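Local coordinates for agmatine N-acetyltransferase (Drosophila melanogaster, PDB 7CIW), which transfers an acetyl group from acetyl-CoA to the amine of agmatine, and probably also acylates arylalkylamines such as dopamine and serotonin, at residues R93-G98 with S102-L107; S108-A113 with E207-F212. The protein carries 1 engineered substitution. All coordinates share one frame; numbering follows the deposited sequence.

Interaction 1: R93-G98 with S102-L107; sequences RKYAGG and SILHLL
Gly98 and Ser102 join in the first turn of helix 99-114, in a motif of two helices linked by a short turn. Gly98 closes the type II beta turn that starts at Tyr95, after helix 84-95, and is also the N-cap of helix 99-114. Its carbonyl O takes the Ser102 N-H at a distance of 3.0 Å from Ser102 N to Gly98 O, with 157° at the hydrogen. Ser102 OG comes to 3.4 Å from the same Gly98 O, at best a weak second bond.

Beside this polar joint the helices meet through apolar atoms. Tyr95 CD2 lies 3.8 Å from Leu104 CD1, the two side chains crossing at a slant. With CG anti to its carbonyl carbon (chi1 -69°), Tyr95 sets the CD2 edge of its ring beside that methyl, while Lys94 CG lies over one ring face, off towards the rim. Trp100, its plane at about 60° to this ring, and Ala48 of helix 47-54 also touch Tyr95. Leu104 continues inward onto Met88 and Ala92 of helix 84-95.

Within the turn, Gly97 has a positive phi. On the outer side, the imidazole of His105 reaches across to the turn, its rotation fixed by a hydrogen bond between ND1 and Gly101 O, one turn back in its own helix. That leaves the CE1 corner facing Ala96, whose CB lies near the ring plane at the edge, 3.5 Å from His105 CE1.

Interaction 2: S108-A113 with E207-F212; sequences SAVETA and ESVQTF
Val110 of helix 99-114 packs on the strand 208-215 with no backbone bond between them, its CA 7.9 Å from the CA of Thr211; the helix lies on one face of the central mixed sheet of the GNAT fold. Both Val110 and the two strand residues it meets, Val209 and Thr211, direct their CB towards the opposing segment. Val209 and Thr211 are two apart in the strand and therefore share one face, and the single valine divides its methyls between them.

Val110 CG2 meets Val209 CG1 at 3.8 Å, the two methyls end-on. In Val209 this methyl occupies the crowded position between backbone N and carbonyl carbon (chi1 48°). The other branch of Val110 goes to the threonine: CG1, anti to the backbone N, comes 3.2 Å from Thr211 OG1, close for a methyl carbon and an oxygen. Here the side chains run alongside each other, pointing opposite ways. The hydroxyl has its polar partner in Asp165 OD1, to which Thr211 OG1 is hydrogen-bonded, and so does not sit unsatisfied in this buried, otherwise apolar contact.

Asp165 belongs to strand 161-166 and is among the residues seen to bind coenzyme A in this protein; Val110 and Val209 both touch it. All three side chains therefore probably act as a second shell behind Asp165.

The strand runs antiparallel to both its sheet neighbours, with backbone bonds between Gln210 and Cys166 on one edge and between Val209 and Leu186 on the other. Gln210 and Phe212 turn to the far side of the sheet and pack on helix 169-177, while helix 99-114 is itself flanked by helix 84-95, where Ser108 touches Met88 and Ala89.

In the fold
Helix 99-114 serves both contacts: its first part meets helix 84-95 and the turn in interaction 1, near the surface, and its later part meets the sheet in interaction 2, inside the GNAT fold. The chemistry follows the place. Interaction 1 joins neighbours in sequence and mixes a helix-starting backbone bond with a few apolar touches at an exposed turn; interaction 2 brings together segments some 94 residues apart through buried side chains alone. The centres lie about 14 Å apart, but the two meet where Leu106 CD2 packs 4.0 Å from Val209 CG1. On the same helix, Ile103 touches the bound N-acetylagmatine.

Interaction 1: R93-G98 with S102-L107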
loop_
_atom_site.group_PDB
_atom_site.type_symbol
_atom_site.label_atom_id
_atom_site.label_comp_id
_atom_site.label_asym_id
_atom_site.label_seq_id
_atom_site.Cartn_x
_atom_site.Cartn_y
_atom_site.Cartn_z
ATOM N N ARG A 93 12.277 11.243 8.937
ATOM C CA ARG A 93 13.545 11.819 9.380
ATOM C C ARG A 93 14.587 10.736 9.640
ATOM O O ARG A 93 15.750 10.880 9.240
ATOM C CB ARG A 93 13.338 12.669 10.636
ATOM C CG ARG A 93 14.573 12.723 11.526
ATOM C CD ARG A 93 14.628 13.969 12.411
ATOM N NE ARG A 93 13.520 14.075 13.361
ATOM C CZ ARG A 93 13.290 13.226 14.362
ATOM N NH1 ARG A 93 14.084 12.180 14.555
ATOM N NH2 ARG A 93 12.257 13.422 15.174
ATOM N N LYS A 94 14.191 9.645 10.299
ATOM C CA LYS A 94 15.152 8.596 10.630
ATOM C C LYS A 94 15.873 8.083 9.389
ATOM O O LYS A 94 17.076 7.797 9.434
ATOM C CB LYS A 94 14.458 7.440 11.346
ATOM C CG LYS A 94 15.425 6.329 11.743
ATOM C CD LYS A 94 14.717 5.040 12.104
ATOM C CE LYS A 94 13.581 5.276 13.074
ATOM N NZ LYS A 94 13.064 3.982 13.617
ATOM N N TYR A 95 15.166 7.976 8.268
ATOM C CA TYR A 95 15.714 7.347 7.077
ATOM C C TYR A 95 16.055 8.343 5.987
ATOM O O TYR A 95 16.431 7.927 4.890
ATOM C CB TYR A 95 14.735 6.295 6.548
ATOM C CG TYR A 95 14.621 5.105 7.463
ATOM C CD1 TYR A 95 15.647 4.176 7.549
ATOM C CD2 TYR A 95 13.499 4.921 8.261
ATOM C CE1 TYR A 95 15.554 3.089 8.394
ATOM C CE2 TYR A 95 13.399 3.833 9.109
ATOM C CZ TYR A 95 14.432 2.922 9.170
ATOM O OH TYR A 95 14.342 1.841 10.015
ATOM N N ALA A 96 15.953 9.647 6.269
ATOM C CA ALA A 96 16.245 10.666 5.272
ATOM C C ALA A 96 17.643 10.468 4.698
ATOM O O ALA A 96 18.598 10.180 5.423
ATOM C CB ALA A 96 16.119 12.058 5.892
ATOM N N GLY A 97 17.749 10.594 3.384
ATOM C CA GLY A 97 19.013 10.440 2.689
ATOM C C GLY A 97 19.093 9.243 1.770
ATOM O O GLY A 97 20.014 9.178 0.946
ATOM N N GLY A 98 18.168 8.292 1.882
ATOM C CA GLY A 98 18.161 7.118 1.043
ATOM C C GLY A 98 16.860 6.996 0.270
ATOM O O GLY A 98 15.975 7.855 0.346
ATOM N N SER A 102 13.307 9.006 0.874
ATOM C CA SER A 102 12.555 9.775 -0.116
ATOM C C SER A 102 11.111 9.289 -0.212
ATOM O O SER A 102 10.172 10.096 -0.270
ATOM C CB SER A 102 13.237 9.680 -1.482
ATOM O OG SER A 102 14.491 10.330 -1.476
ATOM N N ILE A 103 10.923 7.970 -0.222
ATOM C CA ILE A 103 9.575 7.414 -0.283
ATOM C C ILE A 103 8.799 7.781 0.980
ATOM O O ILE A 103 7.644 8.224 0.920
ATOM C CB ILE A 103 9.653 5.889 -0.501
ATOM C CG1 ILE A 103 10.292 5.587 -1.867
ATOM C CG2 ILE A 103 8.282 5.227 -0.334
ATOM C CD1 ILE A 103 10.464 4.105 -2.183
ATOM N N LEU A 104 9.433 7.635 2.145
ATOM C CA LEU A 104 8.765 7.984 3.396
ATOM C C LEU A 104 8.437 9.467 3.477
ATOM O O LEU A 104 7.408 9.841 4.049
ATOM C CB LEU A 104 9.628 7.591 4.589
ATOM C CG LEU A 104 9.420 6.169 5.102
ATOM C CD1 LEU A 104 10.448 5.875 6.177
ATOM C CD2 LEU A 104 8.004 5.971 5.627
ATOM N N HIS A 105 9.284 10.336 2.921
ATOM C CA HIS A 105 8.954 11.757 3.010
ATOM C C HIS A 105 7.697 12.086 2.208
ATOM O O HIS A 105 6.867 12.890 2.653
ATOM C CB HIS A 105 10.141 12.611 2.574
ATOM C CG HIS A 105 11.056 12.972 3.704
ATOM N ND1 HIS A 105 12.170 12.228 4.032
ATOM C CD2 HIS A 105 11.006 13.985 4.603
ATOM C CE1 HIS A 105 12.777 12.780 5.069
ATOM N NE2 HIS A 105 12.089 13.846 5.436
ATOM N N LEU A 106 7.499 11.433 1.057
ATOM C CA LEU A 106 6.239 11.620 0.339
ATOM C C LEU A 106 5.074 11.016 1.119
ATOM O O LEU A 106 4.042 11.669 1.320
ATOM C CB LEU A 106 6.315 11.016 -1.065
ATOM C CG LEU A 106 5.011 11.248 -1.839
ATOM C CD1 LEU A 106 5.279 11.808 -3.218
ATOM C CD2 LEU A 106 4.106 10.005 -1.909
ATOM N N LEU A 107 5.222 9.773 1.578
ATOM C CA LEU A 107 4.123 9.128 2.293
ATOM C C LEU A 107 3.760 9.890 3.561
ATOM O O LEU A 107 2.583 9.953 3.953
ATOM C CB LEU A 107 4.501 7.683 2.615
ATOM C CG LEU A 107 4.565 6.758 1.398
ATOM C CD1 LEU A 107 5.048 5.365 1.804
ATOM C CD2 LEU A 107 3.214 6.676 0.704
#

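Interaction 2: S108-A113 with E207-F212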
loop_
_atom_site.group_PDB
_atom_site.type_symbol
_atom_site.label_atom_id
_atom_site.label_comp_id
_atom_site.label_asym_id
_atom_site.label_seq_id
_atom_site.Cartn_x
_atom_site.Cartn_y
_atom_site.Cartn_z
ATOM N N SER A 108 4.755 10.480 4.221
ATOM C CA SER A 108 4.478 11.226 5.442
ATOM C C SER A 108 3.764 12.534 5.132
ATOM O O SER A 108 2.864 12.942 5.873
ATOM C CB SER A 108 5.782 11.483 6.202
ATOM O OG SER A 108 5.600 12.366 7.300
ATOM N N ALA A 109 4.156 13.211 4.047
ATOM C CA ALA A 109 3.408 14.393 3.633
ATOM C C ALA A 109 1.940 14.059 3.398
ATOM O O ALA A 109 1.053 14.822 3.792
ATOM C CB ALA A 109 4.028 15.008 2.376
ATOM N N VAL A 110 1.669 12.904 2.782
ATOM C CA VAL A 110 0.290 12.501 2.516
ATOM C C VAL A 110 -0.444 12.159 3.813
ATOM O O VAL A 110 -1.620 12.499 3.984
ATOM C CB VAL A 110 0.287 11.318 1.530
ATOM C CG1 VAL A 110 -1.104 10.757 1.383
ATOM C CG2 VAL A 110 0.866 11.763 0.178
ATOM N N GLU A 111 0.224 11.471 4.739
ATOM C CA GLU A 111 -0.425 11.127 6.002
ATOM C C GLU A 111 -0.784 12.380 6.793
ATOM O O GLU A 111 -1.864 12.466 7.385
ATOM C CB GLU A 111 0.482 10.207 6.822
ATOM C CG GLU A 111 -0.015 9.925 8.234
ATOM C CD GLU A 111 -1.215 8.992 8.247
ATOM O OE1 GLU A 111 -1.254 8.087 7.388
ATOM O OE2 GLU A 111 -2.125 9.185 9.087
ATOM N N THR A 112 0.103 13.376 6.794
ATOM C CA THR A 112 -0.200 14.629 7.478
ATOM C C THR A 112 -1.387 15.330 6.833
ATOM O O THR A 112 -2.246 15.882 7.531
ATOM C CB THR A 112 1.024 15.542 7.454
ATOM O OG1 THR A 112 2.046 14.980 8.281
ATOM C CG2 THR A 112 0.663 16.933 7.957
ATOM N N ALA A 113 -1.461 15.298 5.497
ATOM C CA ALA A 113 -2.545 15.982 4.803
ATOM C C ALA A 113 -3.874 15.254 4.968
ATOM O O ALA A 113 -4.929 15.902 5.027
ATOM C CB ALA A 113 -2.204 16.122 3.317
ATOM N N GLU A 207 0.662 10.574 -12.382
ATOM C CA GLU A 207 1.004 11.966 -12.144
ATOM C C GLU A 207 0.829 12.405 -10.701
ATOM O O GLU A 207 1.315 13.483 -10.347
ATOM C CB GLU A 207 0.146 12.887 -13.021
ATOM C CG GLU A 207 0.208 12.607 -14.493
ATOM C CD GLU A 207 -0.766 13.481 -15.257
ATOM O OE1 GLU A 207 -0.687 14.720 -15.109
ATOM O OE2 GLU A 207 -1.614 12.930 -15.993
ATOM N N SER A 208 0.144 11.624 -9.868
ATOM C CA SER A 208 -0.177 12.061 -8.515
ATOM C C SER A 208 -0.378 10.848 -7.624
ATOM O O SER A 208 -0.619 9.738 -8.106
ATOM C CB SER A 208 -1.447 12.903 -8.497
ATOM O OG SER A 208 -2.534 12.111 -8.955
ATOM N N VAL A 209 -0.285 11.067 -6.314
ATOM C CA VAL A 209 -0.748 10.086 -5.340
ATOM C C VAL A 209 -2.135 10.523 -4.888
ATOM O O VAL A 209 -2.335 11.658 -4.433
ATOM C CB VAL A 209 0.233 9.924 -4.159
ATOM C CG1 VAL A 209 0.662 11.267 -3.580
ATOM C CG2 VAL A 209 -0.351 8.991 -3.065
ATOM N N GLN A 210 -3.104 9.634 -5.054
ATOM C CA GLN A 210 -4.500 9.905 -4.734
ATOM C C GLN A 210 -4.904 9.009 -3.574
ATOM O O GLN A 210 -4.899 7.782 -3.713
ATOM C CB GLN A 210 -5.391 9.640 -5.939
ATOM C CG GLN A 210 -5.067 10.506 -7.136
ATOM C CD GLN A 210 -5.921 10.142 -8.307
ATOM O OE1 GLN A 210 -7.025 10.650 -8.447
ATOM N NE2 GLN A 210 -5.433 9.234 -9.144
ATOM N N THR A 211 -5.261 9.616 -2.446
ATOM C CA THR A 211 -5.635 8.849 -1.266
ATOM C C THR A 211 -7.142 8.651 -1.229
ATOM O O THR A 211 -7.902 9.616 -1.343
ATOM C CB THR A 211 -5.157 9.552 -0.001
ATOM O OG1 THR A 211 -3.732 9.657 -0.054
ATOM C CG2 THR A 211 -5.540 8.747 1.244
ATOM N N PHE A 212 -7.559 7.396 -1.065
ATOM C CA PHE A 212 -8.964 7.016 -1.015
ATOM C C PHE A 212 -9.270 6.354 0.323
ATOM O O PHE A 212 -8.399 5.723 0.936
ATOM C CB PHE A 212 -9.316 6.036 -2.132
ATOM C CG PHE A 212 -9.319 6.631 -3.513
ATOM C CD1 PHE A 212 -8.137 6.797 -4.231
ATOM C CD2 PHE A 212 -10.518 6.967 -4.117
ATOM C CE1 PHE A 212 -8.160 7.313 -5.516
ATOM C CE2 PHE A 212 -10.548 7.486 -5.394
ATOM C CZ PHE A 212 -9.368 7.664 -6.095
#